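Local coordinates for protein thermostable carboxypeptidase 1 (Pyrococcus furiosus, PDB 1KA2) that removes amino acids one after another from the C-terminal end of peptides with broad specificity, as a cobalt-dependent metallocarboxypeptidase, and forms a homodimer, at residues A[11-16]-A[84-89]; A[303-308]-A[458-463]. All blocks are in the same frame, centred on the assembly; numbering follows the deposited sequence.

Contact 1: residues A[11-16]-A[84-89]; sequences KQILAK and RGIVRV
The backbone bond from R88 N to R84 O, 2.9 Å long, spans the helical turn that carries I86 toward L14 and I13. Across the gap the contact is wholly apolar, with no hydrogen bond between the segments, and the closest CA atoms, those of L14 and I86, stay 8.6 Å apart. I86 is the centre of it. Its CD1 rests against the isobutyl fork of L14, 3.8 Å from L14 CD2 and 4.1 Å from L14 CD1. The other branch, I86 CG2, also reaches L14 CD2, at 4.1 Å, and meets I13 CG2 more loosely at 4.4 Å. With CG1 anti to its carbonyl carbon (chi1 -61°) and CD1 extended beyond it, I86 lays CD1 against L14 alone, while CG2 lies between L14 and I13, and its side chain crosses that of L14 at about a right angle. F5 lies against both L14 and I86, I10 adds a further apolar contact to I86, and L69 of helix 64-74 touches I13. R88 turns to other partners, in a salt bridge with E165. The arrangement is a small aliphatic helix-helix interface, joining helices 8-36 and 81-99 of the largely helical M32 fold away from the metal site.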
loop_
_atom_site.group_PDB
_atom_site.type_symbol
_atom_site.label_atom_id
_atom_site.label_comp_id
_atom_site.label_asym_id
_atom_site.label_seq_id
_atom_site.Cartn_x
_atom_site.Cartn_y
_atom_site.Cartn_z
ATOM N N LYS A 11 9.535 2.298 -28.860
ATOM C CA LYS A 11 9.297 1.079 -28.085
ATOM C C LYS A 11 10.420 0.807 -27.096
ATOM O O LYS A 11 10.167 0.355 -25.982
ATOM C CB LYS A 11 9.174 -0.151 -28.987
ATOM C CG LYS A 11 7.970 -0.219 -29.906
ATOM C CD LYS A 11 8.040 -1.544 -30.675
ATOM C CE LYS A 11 7.158 -1.564 -31.902
ATOM N NZ LYS A 11 7.391 -2.809 -32.694
ATOM N N GLN A 12 11.664 1.047 -27.510
ATOM C CA GLN A 12 12.802 0.811 -26.627
ATOM C C GLN A 12 12.658 1.720 -25.418
ATOM O O GLN A 12 12.988 1.347 -24.301
ATOM C CB GLN A 12 14.128 1.129 -27.325
ATOM C CG GLN A 12 14.351 0.459 -28.674
ATOM C CD GLN A 12 15.772 0.654 -29.178
ATOM O OE1 GLN A 12 16.698 -0.029 -28.733
ATOM N NE2 GLN A 12 15.957 1.605 -30.090
ATOM N N ILE A 13 12.162 2.925 -25.659
ATOM C CA ILE A 13 11.968 3.893 -24.597
ATOM C C ILE A 13 10.889 3.421 -23.634
ATOM O O ILE A 13 11.107 3.391 -22.420
ATOM C CB ILE A 13 11.578 5.271 -25.178
ATOM C CG1 ILE A 13 12.790 5.892 -25.878
ATOM C CG2 ILE A 13 11.050 6.181 -24.073
ATOM C CD1 ILE A 13 12.487 7.200 -26.596
ATOM N N LEU A 14 9.734 3.040 -24.174
ATOM C CA LEU A 14 8.624 2.579 -23.349
ATOM C C LEU A 14 8.984 1.368 -22.495
ATOM O O LEU A 14 8.487 1.232 -21.376
ATOM C CB LEU A 14 7.398 2.267 -24.218
ATOM C CG LEU A 14 6.789 3.460 -24.962
ATOM C CD1 LEU A 14 5.513 3.030 -25.683
ATOM C CD2 LEU A 14 6.497 4.597 -23.980
ATOM N N ALA A 15 9.844 0.496 -23.015
ATOM C CA ALA A 15 10.278 -0.686 -22.273
ATOM C C ALA A 15 11.108 -0.255 -21.058
ATOM O O ALA A 15 10.940 -0.790 -19.970
ATOM C CB ALA A 15 11.104 -1.602 -23.172
ATOM N N LYS A 16 12.012 0.702 -21.245
ATOM C CA LYS A 16 12.807 1.181 -20.122
ATOM C C LYS A 16 11.922 1.983 -19.177
ATOM O O LYS A 16 12.056 1.883 -17.968
ATOM C CB LYS A 16 13.961 2.063 -20.600
ATOM C CG LYS A 16 15.045 1.309 -21.334
ATOM C CD LYS A 16 16.099 2.258 -21.890
ATOM C CE LYS A 16 17.398 1.523 -22.136
ATOM N NZ LYS A 16 17.930 1.001 -20.853
ATOM N N ARG A 84 5.030 11.153 -30.337
ATOM C CA ARG A 84 5.604 12.481 -30.175
ATOM C C ARG A 84 5.332 12.953 -28.754
ATOM O O ARG A 84 6.190 13.568 -28.117
ATOM C CB ARG A 84 4.967 13.452 -31.168
ATOM C CG ARG A 84 5.784 14.704 -31.435
ATOM C CD ARG A 84 4.994 15.671 -32.305
ATOM N NE ARG A 84 4.442 14.998 -33.478
ATOM C CZ ARG A 84 3.497 15.509 -34.261
ATOM N NH1 ARG A 84 2.993 16.712 -34.000
ATOM N NH2 ARG A 84 3.046 14.809 -35.296
ATOM N N GLY A 85 4.132 12.655 -28.264
ATOM C CA GLY A 85 3.760 13.050 -26.919
ATOM C C GLY A 85 4.719 12.447 -25.922
ATOM O O GLY A 85 5.083 13.080 -24.927
ATOM N N ILE A 86 5.139 11.218 -26.203
ATOM C CA ILE A 86 6.067 10.504 -25.342
ATOM C C ILE A 86 7.334 11.326 -25.176
ATOM O O ILE A 86 7.797 11.562 -24.052
ATOM C CB ILE A 86 6.440 9.133 -25.944
ATOM C CG1 ILE A 86 5.187 8.277 -26.088
ATOM C CG2 ILE A 86 7.443 8.420 -25.054
ATOM C CD1 ILE A 86 5.443 6.977 -26.775
ATOM N N VAL A 87 7.883 11.764 -26.307
ATOM C CA VAL A 87 9.107 12.554 -26.317
ATOM C C VAL A 87 8.948 13.923 -25.655
ATOM O O VAL A 87 9.765 14.302 -24.815
ATOM C CB VAL A 87 9.624 12.748 -27.762
ATOM C CG1 VAL A 87 10.918 13.554 -27.752
ATOM C CG2 VAL A 87 9.844 11.385 -28.423
ATOM N N ARG A 88 7.903 14.664 -26.013
ATOM C CA ARG A 88 7.709 15.983 -25.416
ATOM C C ARG A 88 7.718 15.856 -23.899
ATOM O O ARG A 88 8.463 16.552 -23.209
ATOM C CB ARG A 88 6.379 16.614 -25.850
ATOM C CG ARG A 88 6.299 18.104 -25.539
ATOM C CD ARG A 88 4.883 18.671 -25.640
ATOM N NE ARG A 88 4.127 18.565 -24.386
ATOM C CZ ARG A 88 3.402 17.507 -24.024
ATOM N NH1 ARG A 88 3.320 16.447 -24.818
ATOM N NH2 ARG A 88 2.747 17.515 -22.871
ATOM N N VAL A 89 6.891 14.947 -23.394
ATOM C CA VAL A 89 6.776 14.715 -21.960
ATOM C C VAL A 89 8.103 14.294 -21.332
ATOM O O VAL A 89 8.545 14.879 -20.339
ATOM C CB VAL A 89 5.694 13.641 -21.665
ATOM C CG1 VAL A 89 5.741 13.217 -20.196
ATOM C CG2 VAL A 89 4.327 14.184 -22.017
#

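Contact 2: residues A[303-308]-A[458-463]; sequences RFWENI and AWLREK
The two helical backbones, each with a wider pi-type turn (304-308 and 461-463), keep their closest CA atoms, those of F304 and L460, 10.1 Å apart, and side chains span the distance. L460 does so with one methyl: its CD2 lies 4.0 Å from F304 CE2 and 4.1 Å from W305 NE1, with W305 CZ2 at 4.3 Å, meeting both rings obliquely. Its CD1 sits at the edge of the W459 ring. F304 has CG anti to its backbone N (chi1 -175°), which carries the ring out to L460 CD2, and its CD2 stands 3.9 Å above one face of the W305 indole, offset toward the rim. A salt bridge within the helix joins R303 NH1 to the syn side of E306 OE1 over 2.8 Å, 18° out of the carboxylate plane. The same oxygen is hydrogen-bonded to ND1 of the metal ligand H269, which makes E306 a second-shell residue, one whose acceptor strength R303 would be expected to moderate. W305 takes F271 and F223 edge-to-face, its side chain about 7 Å from that of H269. Helix 295-309 thus touches helix 454-465 through F304 and W305, helix 261-278 through R303, W305 and E306, and helix 421-440 through R303 and I308.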
loop_
_atom_site.group_PDB
_atom_site.type_symbol
_atom_site.label_atom_id
_atom_site.label_comp_id
_atom_site.label_asym_id
_atom_site.label_seq_id
_atom_site.Cartn_x
_atom_site.Cartn_y
_atom_site.Cartn_z
ATOM N N ARG A 303 -13.051 21.081 -9.724
ATOM C CA ARG A 303 -13.935 22.227 -9.499
ATOM C C ARG A 303 -15.188 22.124 -10.355
ATOM O O ARG A 303 -16.241 22.639 -9.991
ATOM C CB ARG A 303 -13.215 23.541 -9.800
ATOM C CG ARG A 303 -12.040 23.836 -8.871
ATOM C CD ARG A 303 -12.483 23.972 -7.406
ATOM N NE ARG A 303 -11.439 24.608 -6.608
ATOM C CZ ARG A 303 -11.484 24.781 -5.292
ATOM N NH1 ARG A 303 -12.529 24.358 -4.596
ATOM N NH2 ARG A 303 -10.484 25.394 -4.676
ATOM N N PHE A 304 -15.079 21.455 -11.498
ATOM C CA PHE A 304 -16.245 21.284 -12.349
ATOM C C PHE A 304 -17.291 20.505 -11.557
ATOM O O PHE A 304 -18.435 20.945 -11.423
ATOM C CB PHE A 304 -15.902 20.508 -13.623
ATOM C CG PHE A 304 -17.056 20.412 -14.598
ATOM C CD1 PHE A 304 -17.319 21.450 -15.488
ATOM C CD2 PHE A 304 -17.902 19.307 -14.591
ATOM C CE1 PHE A 304 -18.408 21.392 -16.358
ATOM C CE2 PHE A 304 -19.000 19.237 -15.462
ATOM C CZ PHE A 304 -19.250 20.280 -16.343
ATOM N N TRP A 305 -16.897 19.350 -11.021
ATOM C CA TRP A 305 -17.834 18.536 -10.259
ATOM C C TRP A 305 -18.231 19.153 -8.928
ATOM O O TRP A 305 -19.399 19.080 -8.521
ATOM C CB TRP A 305 -17.265 17.129 -10.035
ATOM C CG TRP A 305 -17.236 16.360 -11.304
ATOM C CD1 TRP A 305 -16.299 16.438 -12.283
ATOM C CD2 TRP A 305 -18.275 15.519 -11.811
ATOM N NE1 TRP A 305 -16.691 15.711 -13.374
ATOM C CE2 TRP A 305 -17.904 15.136 -13.111
ATOM C CE3 TRP A 305 -19.495 15.060 -11.293
ATOM C CZ2 TRP A 305 -18.705 14.314 -13.909
ATOM C CZ3 TRP A 305 -20.296 14.240 -12.095
ATOM C CH2 TRP A 305 -19.892 13.881 -13.385
ATOM N N GLU A 306 -17.275 19.766 -8.246
ATOM C CA GLU A 306 -17.571 20.367 -6.949
ATOM C C GLU A 306 -18.495 21.587 -6.993
ATOM O O GLU A 306 -19.544 21.598 -6.348
ATOM C CB GLU A 306 -16.279 20.776 -6.240
ATOM C CG GLU A 306 -16.528 21.399 -4.875
ATOM C CD GLU A 306 -15.333 22.165 -4.373
ATOM O OE1 GLU A 306 -14.335 22.240 -5.127
ATOM O OE2 GLU A 306 -15.390 22.694 -3.238
ATOM N N ASN A 307 -18.098 22.612 -7.746
ATOM C CA ASN A 307 -18.865 23.861 -7.816
ATOM C C ASN A 307 -19.905 23.967 -8.931
ATOM O O ASN A 307 -21.032 24.390 -8.691
ATOM C CB ASN A 307 -17.901 25.049 -7.907
ATOM C CG ASN A 307 -16.897 25.076 -6.761
ATOM O OD1 ASN A 307 -17.240 24.789 -5.611
ATOM N ND2 ASN A 307 -15.658 25.433 -7.068
ATOM N N ILE A 308 -19.527 23.598 -10.148
ATOM C CA ILE A 308 -20.461 23.661 -11.263
ATOM C C ILE A 308 -21.685 22.782 -11.015
ATOM O O ILE A 308 -22.813 23.196 -11.257
ATOM C CB ILE A 308 -19.783 23.213 -12.575
ATOM C CG1 ILE A 308 -18.530 24.065 -12.828
ATOM C CG2 ILE A 308 -20.762 23.326 -13.741
ATOM C CD1 ILE A 308 -18.802 25.564 -12.983
ATOM N N ALA A 458 -18.934 11.343 -20.413
ATOM C CA ALA A 458 -18.409 11.048 -21.745
ATOM C C ALA A 458 -17.939 12.318 -22.469
ATOM O O ALA A 458 -16.967 12.290 -23.227
ATOM C CB ALA A 458 -19.482 10.329 -22.572
ATOM N N TRP A 459 -18.630 13.431 -22.233
ATOM C CA TRP A 459 -18.254 14.695 -22.871
ATOM C C TRP A 459 -16.876 15.087 -22.355
ATOM O O TRP A 459 -16.011 15.492 -23.126
ATOM C CB TRP A 459 -19.266 15.795 -22.526
ATOM C CG TRP A 459 -19.061 17.070 -23.283
ATOM C CD1 TRP A 459 -19.690 17.452 -24.436
ATOM C CD2 TRP A 459 -18.187 18.149 -22.927
ATOM N NE1 TRP A 459 -19.268 18.703 -24.815
ATOM C CE2 TRP A 459 -18.344 19.154 -23.908
ATOM C CE3 TRP A 459 -17.288 18.365 -21.875
ATOM C CZ2 TRP A 459 -17.638 20.358 -23.867
ATOM C CZ3 TRP A 459 -16.582 19.568 -21.833
ATOM C CH2 TRP A 459 -16.765 20.547 -22.825
ATOM N N LEU A 460 -16.682 14.956 -21.043
ATOM C CA LEU A 460 -15.400 15.275 -20.425
ATOM C C LEU A 460 -14.299 14.361 -20.968
ATOM O O LEU A 460 -13.184 14.805 -21.215
ATOM C CB LEU A 460 -15.482 15.137 -18.897
ATOM C CG LEU A 460 -15.754 16.351 -17.978
ATOM C CD1 LEU A 460 -15.604 17.669 -18.725
ATOM C CD2 LEU A 460 -17.114 16.242 -17.388
ATOM N N ARG A 461 -14.619 13.086 -21.173
ATOM C CA ARG A 461 -13.635 12.134 -21.686
ATOM C C ARG A 461 -13.098 12.544 -23.050
ATOM O O ARG A 461 -11.890 12.691 -23.237
ATOM C CB ARG A 461 -14.252 10.734 -21.780
ATOM C CG ARG A 461 -13.304 9.663 -22.294
ATOM C CD ARG A 461 -13.799 8.290 -21.885
ATOM N NE ARG A 461 -12.690 7.362 -21.670
ATOM C CZ ARG A 461 -12.770 6.250 -20.939
ATOM N NH1 ARG A 461 -13.913 5.915 -20.345
ATOM N NH2 ARG A 461 -11.698 5.476 -20.781
ATOM N N GLU A 462 -14.006 12.725 -24.002
ATOM C CA GLU A 462 -13.640 13.105 -25.360
ATOM C C GLU A 462 -12.922 14.437 -25.446
ATOM O O GLU A 462 -11.966 14.582 -26.212
ATOM C CB GLU A 462 -14.884 13.171 -26.248
ATOM C CG GLU A 462 -15.124 11.927 -27.076
ATOM C CD GLU A 462 -13.971 11.624 -28.011
ATOM O OE1 GLU A 462 -13.594 12.514 -28.813
ATOM O OE2 GLU A 462 -13.446 10.492 -27.943
ATOM N N LYS A 463 -13.381 15.414 -24.671
ATOM C CA LYS A 463 -12.764 16.733 -24.721
ATOM C C LYS A 463 -11.450 16.858 -23.953
ATOM O O LYS A 463 -10.483 17.421 -24.464
ATOM C CB LYS A 463 -13.753 17.798 -24.224
ATOM C CG LYS A 463 -14.991 17.981 -25.095
ATOM C CD LYS A 463 -14.609 18.371 -26.514
ATOM C CE LYS A 463 -15.796 18.915 -27.309
ATOM N NZ LYS A 463 -16.836 17.886 -27.593
#

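From the N terminus, helix 8-36 is met by helix 81-99 at contact 1, closing a loop of 67 residues that is mostly helix and includes helices 43-61 and 64-74. The chain then passes through further helices, the small mixed sheet and helix 261-278, which bears the HEXXH motif, before contact 2 opens on helix 295-309. That second loop is longer, 149 residues, and closes at helix 454-465. The two loops follow in series, neither nested nor crossed. Their centres lie 29 Å apart and their nearest atoms about 13 Å, without touching: contact 1 ties N-terminal helices together, contact 2 links a metal-site helix to the C-terminal region.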